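PDB 2XSG: CCMAN5 from Cellulosimicrobium cellulans, which hydrolyses alpha-mannosides as a family 92 glycoside hydrolase, and probably acts on the mannose caps of phosphorylated yeast-type glycans. Local coordinates for residues 11-16 and 314-319; 584-589 and 612-617; 619-624 and 654-659; 646-651 and 668-673; 659-662 and 666-669. All coordinates share one frame; numbering follows the deposited sequence.

Interaction 1: 11-16 and 314-319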
# COMPACT_ATOMS: atom_id res chain seq x y z
N SER A 11 -4.00 -17.49 -11.08
CA SER A 11 -5.33 -17.52 -11.71
C SER A 11 -6.45 -17.07 -10.77
O SER A 11 -7.54 -16.67 -11.24
CB SER A 11 -5.64 -18.94 -12.23
OG SER A 11 -5.69 -19.86 -11.14
N LEU A 12 -6.19 -17.09 -9.47
CA LEU A 12 -7.19 -16.66 -8.48
C LEU A 12 -7.21 -15.15 -8.20
O LEU A 12 -8.21 -14.61 -7.73
CB LEU A 12 -7.03 -17.43 -7.16
CG LEU A 12 -7.19 -18.94 -7.21
CD1 LEU A 12 -7.01 -19.51 -5.80
CD2 LEU A 12 -8.57 -19.38 -7.81
N VAL A 13 -6.09 -14.48 -8.49
CA VAL A 13 -5.97 -13.02 -8.40
C VAL A 13 -6.86 -12.32 -9.45
O VAL A 13 -6.83 -12.66 -10.64
CB VAL A 13 -4.48 -12.59 -8.55
CG1 VAL A 13 -4.30 -11.09 -8.58
CG2 VAL A 13 -3.63 -13.19 -7.43
N ASP A 14 -7.64 -11.34 -9.00
CA ASP A 14 -8.36 -10.47 -9.91
C ASP A 14 -7.75 -9.06 -9.85
O ASP A 14 -8.09 -8.25 -8.97
CB ASP A 14 -9.86 -10.44 -9.53
CG ASP A 14 -10.72 -9.68 -10.54
OD1 ASP A 14 -10.20 -8.92 -11.39
OD2 ASP A 14 -11.96 -9.82 -10.44
N VAL A 15 -6.87 -8.74 -10.81
CA VAL A 15 -6.17 -7.46 -10.81
C VAL A 15 -7.09 -6.25 -11.08
O VAL A 15 -6.66 -5.11 -11.02
CB VAL A 15 -4.95 -7.41 -11.78
CG1 VAL A 15 -3.94 -8.52 -11.47
CG2 VAL A 15 -5.40 -7.46 -13.25
N PHE A 16 -8.36 -6.51 -11.38
CA PHE A 16 -9.29 -5.41 -11.64
C PHE A 16 -10.04 -4.96 -10.39
O PHE A 16 -10.67 -3.91 -10.38
CB PHE A 16 -10.27 -5.77 -12.75
CG PHE A 16 -9.61 -5.87 -14.09
CD1 PHE A 16 -9.16 -4.72 -14.74
CD2 PHE A 16 -9.45 -7.10 -14.69
CE1 PHE A 16 -8.54 -4.80 -15.99
CE2 PHE A 16 -8.83 -7.20 -15.94
CZ PHE A 16 -8.38 -6.05 -16.59
N HIS A 314 -5.83 -9.92 -2.64
CA HIS A 314 -5.25 -9.02 -1.65
C HIS A 314 -3.85 -9.45 -1.20
O HIS A 314 -3.00 -8.59 -0.87
CB HIS A 314 -6.19 -8.78 -0.46
CG HIS A 314 -7.44 -8.05 -0.85
ND1 HIS A 314 -7.42 -6.83 -1.48
CD2 HIS A 314 -8.75 -8.39 -0.72
CE1 HIS A 314 -8.66 -6.43 -1.72
NE2 HIS A 314 -9.48 -7.35 -1.25
N LEU A 315 -3.57 -10.75 -1.22
CA LEU A 315 -2.18 -11.18 -1.03
C LEU A 315 -1.30 -10.59 -2.16
O LEU A 315 -0.19 -10.06 -1.91
CB LEU A 315 -2.06 -12.70 -0.97
CG LEU A 315 -0.74 -13.32 -0.50
CD1 LEU A 315 -0.41 -12.95 0.96
CD2 LEU A 315 -0.73 -14.84 -0.66
N TYR A 316 -1.80 -10.65 -3.40
CA TYR A 316 -1.11 -10.04 -4.54
C TYR A 316 -0.82 -8.54 -4.26
O TYR A 316 0.29 -8.08 -4.45
CB TYR A 316 -1.91 -10.26 -5.82
CG TYR A 316 -1.55 -9.38 -7.00
CD1 TYR A 316 -0.50 -9.72 -7.87
CD2 TYR A 316 -2.26 -8.22 -7.26
CE1 TYR A 316 -0.16 -8.90 -8.96
CE2 TYR A 316 -1.93 -7.40 -8.34
CZ TYR A 316 -0.89 -7.75 -9.19
OH TYR A 316 -0.57 -6.93 -10.26
N ARG A 317 -1.82 -7.82 -3.78
CA ARG A 317 -1.70 -6.39 -3.49
C ARG A 317 -0.72 -6.10 -2.34
O ARG A 317 -0.12 -5.03 -2.29
CB ARG A 317 -3.06 -5.81 -3.14
CG ARG A 317 -4.11 -5.83 -4.25
CD ARG A 317 -3.67 -5.00 -5.42
NE ARG A 317 -4.74 -4.80 -6.38
CZ ARG A 317 -4.58 -4.43 -7.65
NH1 ARG A 317 -3.37 -4.21 -8.14
NH2 ARG A 317 -5.64 -4.28 -8.43
N MET A 318 -0.57 -7.05 -1.42
CA MET A 318 0.37 -6.91 -0.30
C MET A 318 1.85 -6.86 -0.71
O MET A 318 2.67 -6.26 -0.01
CB MET A 318 0.14 -8.01 0.75
CG MET A 318 1.16 -7.99 1.90
SD MET A 318 0.91 -9.38 3.05
CE MET A 318 -0.80 -9.60 2.79
N PHE A 319 2.17 -7.47 -1.86
CA PHE A 319 3.54 -7.48 -2.39
C PHE A 319 3.71 -6.45 -3.54
O PHE A 319 4.02 -6.83 -4.67
CB PHE A 319 3.91 -8.90 -2.88
CG PHE A 319 4.10 -9.90 -1.75
CD1 PHE A 319 5.37 -10.15 -1.23
CD2 PHE A 319 3.02 -10.59 -1.23
CE1 PHE A 319 5.56 -11.08 -0.18
CE2 PHE A 319 3.18 -11.51 -0.18
CZ PHE A 319 4.44 -11.76 0.35
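Val13 and Tyr316 bring the two backbones closest, with their CA atoms 6.9 Å apart, where the irregular segment 11-16 runs past the last turn of helix 306-318. The contact joins an N-terminal loop to a helix of the family 92 catalytic region, which in this family is built as an (alpha/alpha)6 barrel. Its main element is a CH-pi contact. Val13 CG1 sits over one face of the Tyr316 ring, 4.0 Å from the centroid and 28° off the ring normal. It comes down near the root of the ring, 3.6 Å from Tyr316 CG. The second methyl, Val13 CG2, rests on Tyr316 CB. The valine turns CG1 away from its own backbone N (chi1 175°), and its side chain stands nearly perpendicular to that of the tyrosine. Farther out along the ring, Val15 CG1 touches Tyr316 CE2 at 3.9 Å and lies equally close to CZ and OH. Trp286 also meets this tyrosine ring. Beside the ring contact, Arg317 bends at chi2 (-62°) and brings NH2 to 2.9 Å from Val15 O. The guanidinium is held mainly by the loop residues around it: NH1 bonds to Met27 O and NH2 to Val17 O. Asp14 points away from the helix and makes an Asx turn. Its OD1 accepts from Phe16 N at 3.0 Å, met from above the carboxylate plane.

Interaction 2: 584-589 and 612-617; sequences HSNANE and RAIYTK. With CA (calcium ion), chain C.
His584 and Asn586 meet the helix through one residue, Ile614. The packing is small and buried. Ile614 CD1 comes to 3.9 Å from His584 CE1, approaching the ring obliquely, and its branch methyl CG2 lies 3.8 Å from Asn586 CG. The delta carbon gets there because the side chain is extended past CG1 (chi2 162°). Cutting Ile614 back to an alanine would remove CD1 and CG2 and is likely to open a gap beside the imidazole and the Asn586 side chain. The same imidazole stacks on Phe571. No hydrogen bond crosses between the segments; each is braced internally. Ser585 OG accepts from Ala587 N at 3.2 Å, an ST turn. On the helix, Thr616 OG1 gives a bond to Arg612 O at 2.6 Å and takes one from Arg612 NE. The metal contacts follow in the loop. Asn588 OD1 (2.4 Å) and Glu589 OE1 (2.6 Å) bind the calcium ion, with Asp662 completing the protein ligands. A water also binds the ion and donates to Ala587 O. So the calcium-binding loop leans by its first residues on the end of helix 604-616, and strand 618-623, which follows directly, touches Asn586 through Thr619.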
# COMPACT_ATOMS: atom_id res chain seq x y z
N HIS A 584 -16.79 3.58 14.73
CA HIS A 584 -15.62 3.07 14.03
C HIS A 584 -15.71 3.40 12.54
O HIS A 584 -16.80 3.41 11.96
CB HIS A 584 -15.56 1.55 14.20
CG HIS A 584 -14.49 0.89 13.40
ND1 HIS A 584 -14.76 -0.03 12.40
CD2 HIS A 584 -13.15 1.00 13.45
CE1 HIS A 584 -13.62 -0.44 11.87
NE2 HIS A 584 -12.63 0.16 12.49
N SER A 585 -14.56 3.67 11.91
CA SER A 585 -14.51 3.80 10.46
C SER A 585 -13.78 2.62 9.83
O SER A 585 -12.68 2.26 10.28
CB SER A 585 -13.87 5.11 10.02
OG SER A 585 -13.88 5.21 8.59
N ASN A 586 -14.38 2.04 8.79
CA ASN A 586 -13.72 1.01 7.97
C ASN A 586 -12.94 1.57 6.77
O ASN A 586 -12.18 0.85 6.13
CB ASN A 586 -14.74 -0.02 7.47
CG ASN A 586 -15.54 -0.65 8.59
OD1 ASN A 586 -16.78 -0.52 8.65
ND2 ASN A 586 -14.85 -1.29 9.49
N ALA A 587 -13.13 2.86 6.48
CA ALA A 587 -12.69 3.43 5.21
C ALA A 587 -11.28 4.01 5.28
O ALA A 587 -10.67 4.31 4.25
CB ALA A 587 -13.69 4.50 4.74
N ASN A 588 -10.77 4.17 6.50
CA ASN A 588 -9.43 4.72 6.75
C ASN A 588 -8.66 3.90 7.79
O ASN A 588 -9.24 3.06 8.50
CB ASN A 588 -9.55 6.16 7.24
CG ASN A 588 -8.35 6.99 6.88
OD1 ASN A 588 -7.66 6.71 5.90
ND2 ASN A 588 -8.09 8.02 7.67
N GLU A 589 -7.35 4.15 7.87
CA GLU A 589 -6.45 3.36 8.71
C GLU A 589 -6.33 3.84 10.17
O GLU A 589 -5.68 3.17 10.98
CB GLU A 589 -5.03 3.34 8.11
CG GLU A 589 -4.89 2.60 6.78
CD GLU A 589 -5.14 3.50 5.60
OE1 GLU A 589 -5.53 4.66 5.80
OE2 GLU A 589 -4.93 3.06 4.45
N ARG A 612 -14.86 -11.04 11.31
CA ARG A 612 -15.54 -11.75 10.24
C ARG A 612 -16.50 -10.84 9.46
O ARG A 612 -16.57 -10.93 8.22
CB ARG A 612 -16.25 -13.01 10.76
CG ARG A 612 -16.87 -13.88 9.67
CD ARG A 612 -15.84 -14.59 8.81
NE ARG A 612 -16.42 -15.17 7.59
CZ ARG A 612 -16.33 -16.46 7.24
NH1 ARG A 612 -15.65 -17.32 7.98
NH2 ARG A 612 -16.88 -16.87 6.09
N ALA A 613 -17.20 -9.94 10.16
CA ALA A 613 -18.23 -9.08 9.55
C ALA A 613 -17.67 -8.00 8.62
O ALA A 613 -18.10 -7.85 7.46
CB ALA A 613 -19.12 -8.45 10.65
N ILE A 614 -16.72 -7.22 9.14
CA ILE A 614 -16.11 -6.13 8.37
C ILE A 614 -15.49 -6.67 7.08
O ILE A 614 -15.62 -6.07 6.02
CB ILE A 614 -15.06 -5.35 9.21
CG1 ILE A 614 -15.74 -4.60 10.37
CG2 ILE A 614 -14.30 -4.28 8.33
CD1 ILE A 614 -14.78 -4.18 11.50
N TYR A 615 -14.82 -7.81 7.18
CA TYR A 615 -14.01 -8.28 6.04
C TYR A 615 -14.74 -9.23 5.09
O TYR A 615 -14.33 -9.37 3.94
CB TYR A 615 -12.70 -8.91 6.52
CG TYR A 615 -11.78 -7.91 7.14
CD1 TYR A 615 -10.93 -7.14 6.34
CD2 TYR A 615 -11.76 -7.72 8.52
CE1 TYR A 615 -10.09 -6.20 6.90
CE2 TYR A 615 -10.91 -6.78 9.10
CZ TYR A 615 -10.07 -6.02 8.27
OH TYR A 615 -9.22 -5.09 8.83
N THR A 616 -15.83 -9.86 5.54
CA THR A 616 -16.48 -10.86 4.69
C THR A 616 -18.00 -10.73 4.58
O THR A 616 -18.61 -11.51 3.86
CB THR A 616 -16.16 -12.31 5.11
OG1 THR A 616 -16.92 -12.66 6.27
CG2 THR A 616 -14.69 -12.49 5.39
N LYS A 617 -18.59 -9.75 5.26
CA LYS A 617 -20.04 -9.56 5.29
C LYS A 617 -20.39 -8.08 5.06
O LYS A 617 -19.51 -7.26 4.79
CB LYS A 617 -20.60 -10.03 6.64
CG LYS A 617 -20.33 -11.50 6.97
CD LYS A 617 -20.85 -11.85 8.36
CE LYS A 617 -20.68 -13.32 8.68
NZ LYS A 617 -21.53 -14.20 7.85
CA CA C . -6.45 6.26 3.92
O HOH W 1 -8.10 4.63 3.13

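Interaction 3: 619-624 and 654-659; sequences TWNRYI and GMLPTM
Asn621 and Leu656 make the first of two van der Waals contacts here, each setting a polar oxygen against carbon. Asn621 OD1 lies 3.3 Å from Leu656 CD1, and the other leucine methyl, CD2, comes near Asn621 CG. In the second, Ile624 lies across Thr658. Ile624 CB is 3.4 Å from Thr658 OG1 and 4.0 Å from Thr658 CG2. The isoleucine holds CG1 between its backbone N and carbonyl carbon (chi1 47°), which turns CG2 to the carbonyl of Pro657, 3.9 Å from its O. No hydrogen bond joins the segments. This is an edge strand meeting a turn: strand 618-623 borders a three-stranded antiparallel sheet, pairing with strand 638-646, and residues 656-659 form a type II beta turn on the way to helix 665-675. Pro657 and Thr658 are the corner residues. Thr658 takes the left-handed conformation (phi 73°), and Met659 N closes the turn on Leu656 O at 3.0 Å. The remaining hydrogen bonds hold the partners in place. Asn621 ND2 donates to Thr619 OG1 at 3.3 Å, tilted 31° from the amide plane, with a weak second bond to Thr619 O. A leucine in place of Asn621 would probably lose this grip, leaving Thr619 OG1 without that donor. A weak bond of 3.7 Å runs from Leu656 N to Met659 SD. Thr658 OG1 also accepts from Ala625 N, the residue after Ile624. The side chain of Thr658 lies about 8 Å from the calcium ion.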
# COMPACT_ATOMS: atom_id res chain seq x y z
N THR A 619 -21.61 -4.57 6.59
CA THR A 619 -21.64 -3.84 7.86
C THR A 619 -22.23 -2.45 7.67
O THR A 619 -22.30 -1.94 6.54
CB THR A 619 -20.23 -3.63 8.45
OG1 THR A 619 -19.34 -3.16 7.42
CG2 THR A 619 -19.69 -4.92 9.06
N TRP A 620 -22.63 -1.83 8.79
CA TRP A 620 -22.98 -0.41 8.81
C TRP A 620 -21.75 0.46 8.66
O TRP A 620 -20.75 0.27 9.35
CB TRP A 620 -23.70 -0.05 10.11
CG TRP A 620 -25.14 -0.44 10.08
CD1 TRP A 620 -25.75 -1.40 10.86
CD2 TRP A 620 -26.15 0.09 9.22
NE1 TRP A 620 -27.08 -1.47 10.55
CE2 TRP A 620 -27.36 -0.58 9.54
CE3 TRP A 620 -26.17 1.08 8.23
CZ2 TRP A 620 -28.57 -0.29 8.90
CZ3 TRP A 620 -27.37 1.36 7.58
CH2 TRP A 620 -28.56 0.68 7.92
N ASN A 621 -21.82 1.40 7.72
CA ASN A 621 -20.74 2.34 7.48
C ASN A 621 -21.22 3.77 7.59
O ASN A 621 -22.03 4.22 6.78
CB ASN A 621 -20.08 2.08 6.13
CG ASN A 621 -19.21 0.85 6.17
OD1 ASN A 621 -18.03 0.93 6.49
ND2 ASN A 621 -19.81 -0.31 5.92
N ARG A 622 -20.73 4.45 8.62
CA ARG A 622 -21.05 5.85 8.87
C ARG A 622 -20.03 6.79 8.22
O ARG A 622 -20.39 7.86 7.72
CB ARG A 622 -21.15 6.14 10.38
CG ARG A 622 -21.33 7.63 10.71
CD ARG A 622 -21.59 7.91 12.19
NE ARG A 622 -21.60 9.35 12.46
CZ ARG A 622 -21.74 9.92 13.66
NH1 ARG A 622 -21.94 9.19 14.75
NH2 ARG A 622 -21.72 11.24 13.76
N TYR A 623 -18.77 6.38 8.21
CA TYR A 623 -17.70 7.28 7.77
C TYR A 623 -17.03 6.92 6.44
O TYR A 623 -16.79 5.76 6.15
CB TYR A 623 -16.64 7.40 8.87
CG TYR A 623 -17.16 7.97 10.19
CD1 TYR A 623 -17.55 7.12 11.23
CD2 TYR A 623 -17.21 9.34 10.41
CE1 TYR A 623 -17.99 7.63 12.45
CE2 TYR A 623 -17.67 9.86 11.62
CZ TYR A 623 -18.06 9.00 12.63
OH TYR A 623 -18.50 9.49 13.84
N ILE A 624 -16.74 7.96 5.66
CA ILE A 624 -15.84 7.86 4.49
C ILE A 624 -14.47 8.37 4.92
O ILE A 624 -14.28 8.70 6.09
CB ILE A 624 -16.40 8.64 3.23
CG1 ILE A 624 -16.88 10.05 3.61
CG2 ILE A 624 -17.53 7.83 2.57
CD1 ILE A 624 -17.25 10.93 2.41
N GLY A 654 -13.86 -2.09 -5.53
CA GLY A 654 -13.30 -3.08 -4.60
C GLY A 654 -13.39 -2.72 -3.12
O GLY A 654 -13.60 -3.61 -2.28
N MET A 655 -13.22 -1.43 -2.80
CA MET A 655 -13.36 -0.95 -1.44
C MET A 655 -14.54 0.01 -1.39
O MET A 655 -15.11 0.36 -2.42
CB MET A 655 -12.10 -0.17 -1.01
CG MET A 655 -10.78 -0.74 -1.48
SD MET A 655 -10.36 -2.16 -0.51
CE MET A 655 -8.66 -2.40 -1.03
N LEU A 656 -14.83 0.49 -0.18
CA LEU A 656 -15.77 1.59 -0.01
C LEU A 656 -15.35 2.78 -0.88
O LEU A 656 -14.15 2.95 -1.15
CB LEU A 656 -15.79 2.03 1.45
CG LEU A 656 -16.36 1.00 2.45
CD1 LEU A 656 -16.12 1.48 3.85
CD2 LEU A 656 -17.85 0.76 2.20
N PRO A 657 -16.31 3.62 -1.29
CA PRO A 657 -15.90 4.86 -1.96
C PRO A 657 -15.01 5.68 -1.00
O PRO A 657 -15.29 5.71 0.20
CB PRO A 657 -17.23 5.57 -2.22
CG PRO A 657 -18.21 4.95 -1.21
CD PRO A 657 -17.78 3.54 -1.11
N THR A 658 -13.97 6.33 -1.55
CA THR A 658 -12.91 7.07 -0.83
C THR A 658 -11.87 6.20 -0.10
O THR A 658 -10.85 6.71 0.41
CB THR A 658 -13.43 8.07 0.24
OG1 THR A 658 -13.87 7.32 1.38
CG2 THR A 658 -14.54 8.99 -0.29
N MET A 659 -12.13 4.91 0.01
CA MET A 659 -11.26 4.03 0.79
C MET A 659 -10.05 3.59 -0.03
O MET A 659 -10.07 2.56 -0.68
CB MET A 659 -12.07 2.82 1.28
CG MET A 659 -11.26 1.76 2.04
SD MET A 659 -12.40 0.48 2.59
CE MET A 659 -11.25 -0.73 3.24

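Interaction 4: 646-651 and 668-673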
# COMPACT_ATOMS: atom_id res chain seq x y z
N LYS A 646 -20.90 -4.22 1.98
CA LYS A 646 -19.62 -4.91 2.17
C LYS A 646 -18.52 -3.88 2.03
O LYS A 646 -18.57 -3.02 1.15
CB LYS A 646 -19.40 -6.01 1.14
CG LYS A 646 -20.38 -7.15 1.15
CD LYS A 646 -19.80 -8.30 0.30
CE LYS A 646 -20.12 -9.67 0.90
NZ LYS A 646 -19.72 -10.74 -0.07
N VAL A 647 -17.51 -3.99 2.89
CA VAL A 647 -16.38 -3.06 2.87
C VAL A 647 -15.44 -3.49 1.75
O VAL A 647 -14.90 -2.66 1.02
CB VAL A 647 -15.69 -3.03 4.26
CG1 VAL A 647 -14.30 -2.38 4.21
CG2 VAL A 647 -16.57 -2.30 5.25
N TYR A 648 -15.28 -4.80 1.61
CA TYR A 648 -14.44 -5.41 0.60
C TYR A 648 -15.31 -6.21 -0.38
O TYR A 648 -16.07 -7.08 0.07
CB TYR A 648 -13.47 -6.39 1.27
CG TYR A 648 -12.37 -5.74 2.05
CD1 TYR A 648 -12.57 -5.33 3.37
CD2 TYR A 648 -11.10 -5.59 1.51
CE1 TYR A 648 -11.55 -4.73 4.11
CE2 TYR A 648 -10.05 -5.01 2.25
CZ TYR A 648 -10.29 -4.59 3.55
OH TYR A 648 -9.27 -4.02 4.27
N ARG A 649 -15.19 -5.91 -1.68
CA ARG A 649 -15.93 -6.65 -2.74
C ARG A 649 -14.96 -7.24 -3.76
O ARG A 649 -13.94 -6.62 -4.06
CB ARG A 649 -16.91 -5.74 -3.51
CG ARG A 649 -17.80 -4.84 -2.66
CD ARG A 649 -19.17 -4.56 -3.30
NE ARG A 649 -20.17 -4.84 -2.27
CZ ARG A 649 -21.40 -4.32 -2.20
NH1 ARG A 649 -21.81 -3.45 -3.11
NH2 ARG A 649 -22.21 -4.67 -1.19
N LEU A 650 -15.30 -8.40 -4.33
CA LEU A 650 -14.58 -8.89 -5.50
C LEU A 650 -15.23 -8.24 -6.72
O LEU A 650 -16.00 -8.87 -7.45
CB LEU A 650 -14.57 -10.42 -5.60
CG LEU A 650 -13.51 -10.98 -6.57
CD1 LEU A 650 -12.09 -10.91 -5.98
CD2 LEU A 650 -13.83 -12.42 -6.97
N ASP A 651 -14.90 -6.97 -6.91
CA ASP A 651 -15.49 -6.12 -7.93
C ASP A 651 -14.48 -5.04 -8.26
O ASP A 651 -13.64 -4.69 -7.41
CB ASP A 651 -16.75 -5.44 -7.37
CG ASP A 651 -17.60 -4.83 -8.45
OD1 ASP A 651 -18.25 -5.61 -9.19
OD2 ASP A 651 -17.61 -3.60 -8.60
N THR A 668 -3.51 -5.77 2.84
CA THR A 668 -2.71 -6.44 3.87
C THR A 668 -3.53 -6.71 5.14
O THR A 668 -3.43 -7.77 5.72
CB THR A 668 -1.45 -5.63 4.21
OG1 THR A 668 -0.72 -5.37 3.01
CG2 THR A 668 -0.56 -6.40 5.14
N MET A 669 -4.36 -5.75 5.55
CA MET A 669 -5.29 -6.01 6.66
C MET A 669 -6.29 -7.13 6.35
O MET A 669 -6.66 -7.90 7.25
CB MET A 669 -6.00 -4.73 7.10
CG MET A 669 -5.06 -3.61 7.50
SD MET A 669 -3.82 -4.01 8.76
CE MET A 669 -2.32 -4.24 7.82
N PHE A 670 -6.73 -7.23 5.11
CA PHE A 670 -7.61 -8.34 4.72
C PHE A 670 -6.90 -9.68 4.89
O PHE A 670 -7.46 -10.63 5.45
CB PHE A 670 -8.11 -8.20 3.29
CG PHE A 670 -9.08 -9.28 2.88
CD1 PHE A 670 -8.62 -10.54 2.49
CD2 PHE A 670 -10.45 -9.05 2.90
CE1 PHE A 670 -9.52 -11.55 2.15
CE2 PHE A 670 -11.36 -10.06 2.55
CZ PHE A 670 -10.89 -11.30 2.16
N VAL A 671 -5.67 -9.78 4.38
CA VAL A 671 -4.89 -10.99 4.57
C VAL A 671 -4.78 -11.34 6.06
O VAL A 671 -4.98 -12.49 6.45
CB VAL A 671 -3.50 -10.84 3.95
CG1 VAL A 671 -2.54 -11.94 4.47
CG2 VAL A 671 -3.61 -10.88 2.42
N ALA A 672 -4.45 -10.34 6.88
CA ALA A 672 -4.27 -10.54 8.32
C ALA A 672 -5.55 -11.05 8.99
O ALA A 672 -5.51 -11.97 9.84
CB ALA A 672 -3.81 -9.24 8.98
N ALA A 673 -6.68 -10.46 8.61
CA ALA A 673 -7.98 -10.89 9.13
C ALA A 673 -8.25 -12.35 8.75
O ALA A 673 -8.72 -13.13 9.59
CB ALA A 673 -9.08 -9.99 8.62
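Tyr648 and Phe670 belong to a buried aromatic cluster of the catalytic domain, together with His314 and Tyr615. The two rings meet obliquely. Their centroids are 5.3 Å apart and their planes are inclined at 54°. Phe670 CD2 lies over one face of the tyrosine ring, toward its rim, and is 3.8 Å from Tyr648 CD2. Phe670 CB backs up this approach, 3.9 Å from Tyr648 CE2. The side chains run in opposite senses, each passing alongside the other. Phe670 swings its ring directly away from its backbone N (chi1 -177°), which carries it out from the helix over the tyrosine. The far end of Tyr648 reaches the helix backbone. Its OH bonds to Met666 O, one turn before Phe670, and lies 4.4 Å from Met669 CB. The tyrosine is thus fixed by a polar bond at its end and by ring packing along its side. The segment 646-651 leaves strand 638-646 and passes along helix 665-675 before an inverse gamma turn centred on Leu650. Helix 306-318 supplies His314, whose ring meets Tyr648 edge-to-face, and Leu310, which touches Leu650. Helix 604-616 adds Tyr615, which packs on Met669, Phe670 and Ala673.

Interaction 5: 659-662 and 666-669. With CA (calcium ion), chain C.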
# COMPACT_ATOMS: atom_id res chain seq x y z
N MET A 659 -12.13 4.91 0.01
CA MET A 659 -11.26 4.03 0.79
C MET A 659 -10.05 3.59 -0.03
O MET A 659 -10.07 2.56 -0.68
CB MET A 659 -12.07 2.82 1.28
CG MET A 659 -11.26 1.76 2.04
SD MET A 659 -12.40 0.48 2.59
CE MET A 659 -11.25 -0.73 3.24
N ASP A 660 -9.00 4.41 -0.03
CA ASP A 660 -7.80 4.11 -0.81
C ASP A 660 -7.09 2.94 -0.15
O ASP A 660 -7.11 2.83 1.07
CB ASP A 660 -6.87 5.33 -0.84
CG ASP A 660 -7.48 6.49 -1.61
OD1 ASP A 660 -8.29 6.23 -2.52
OD2 ASP A 660 -7.16 7.66 -1.28
N ASN A 661 -6.50 2.06 -0.95
CA ASN A 661 -5.76 0.92 -0.41
C ASN A 661 -4.51 1.40 0.38
O ASN A 661 -4.11 0.76 1.38
CB ASN A 661 -5.34 -0.03 -1.55
CG ASN A 661 -5.15 -1.47 -1.09
OD1 ASN A 661 -4.87 -1.76 0.09
ND2 ASN A 661 -5.30 -2.41 -2.04
N ASP A 662 -3.93 2.51 -0.07
CA ASP A 662 -2.69 3.09 0.50
C ASP A 662 -1.52 2.10 0.50
O ASP A 662 -1.19 1.50 1.53
CB ASP A 662 -2.92 3.65 1.91
CG ASP A 662 -3.99 4.76 1.95
OD1 ASP A 662 -3.89 5.74 1.18
OD2 ASP A 662 -4.92 4.65 2.77
N MET A 666 -4.93 -1.69 3.01
CA MET A 666 -6.24 -2.30 3.17
C MET A 666 -6.20 -3.79 2.76
O MET A 666 -6.74 -4.64 3.48
CB MET A 666 -7.34 -1.49 2.46
CG MET A 666 -7.59 -0.10 3.08
SD MET A 666 -7.72 -0.17 4.90
CE MET A 666 -8.41 1.45 5.25
N SER A 667 -5.52 -4.09 1.65
CA SER A 667 -5.30 -5.49 1.22
C SER A 667 -4.58 -6.34 2.26
O SER A 667 -4.97 -7.48 2.52
CB SER A 667 -4.50 -5.55 -0.09
OG SER A 667 -5.20 -4.92 -1.15
N THR A 668 -3.51 -5.77 2.84
CA THR A 668 -2.71 -6.44 3.87
C THR A 668 -3.53 -6.71 5.14
O THR A 668 -3.43 -7.77 5.72
CB THR A 668 -1.45 -5.63 4.21
OG1 THR A 668 -0.72 -5.37 3.01
CG2 THR A 668 -0.56 -6.40 5.14
N MET A 669 -4.36 -5.75 5.55
CA MET A 669 -5.29 -6.01 6.66
C MET A 669 -6.29 -7.13 6.35
O MET A 669 -6.66 -7.90 7.25
CB MET A 669 -6.00 -4.73 7.10
CG MET A 669 -5.06 -3.61 7.50
SD MET A 669 -3.82 -4.01 8.76
CE MET A 669 -2.32 -4.24 7.82
CA CA C . -6.45 6.26 3.92
O HOH W 1 -8.10 4.63 3.13
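The flat amide of Asn661 is turned to the first turn of helix 665-675. Ser667 OG lies in the amide plane and takes a nearly straight bond from Asn661 ND2 (2.7 Å, 168°). Asn661 OD1 accepts from Ser667 N at 2.9 Å, with the donor tilted 23° from the plane. The backbone carbonyl of Asn661 adds a third bond: Met666 N meets a lone pair of Asn661 O, in the carbonyl plane, at 3.1 Å. The amide reaches the helix because CG lies far from the backbone N (chi1 -154°). ND2 also bonds to Asp26, and Ser667 OG to His314 ND1. This is the start of a helix set next to the calcium site. Asp662 OD2 binds the ion at 2.5 Å, completing the site formed with Asn588 and Glu589. A water on the calcium donates to Asp660 O at 2.9 Å, so the loop holds the ion both directly and through solvent. The side chain of Asp660 bonds to Asn25 and lies about 5 Å from a bound bis-tris propane molecule. Next to these bonds, the extended Met659 places CE 3.7 Å from Met666 CG, and Asp660 O touches the same CG at 3.6 Å.

Interaction 1 comes first and closes the longest loop, from the N-terminal segment to helix 306-318 across nearly 300 residues. The others follow it along the chain. Interaction 2 closes a short loop from the calcium-binding segment 584-589 to helix 604-616. Interactions 3 and 4 cross: strand 618-623 packs on 654-659, while 646-651 meets 668-673. Interaction 5 starts at Met659, where interaction 3 ends, and finishes on helix 665-675, which interaction 4 also uses. Interactions 2 and 5 share the calcium ion and its water. His314 in interaction 1 bonds to Ser667 in interaction 5, tying helix 306-318 to helix 665-675.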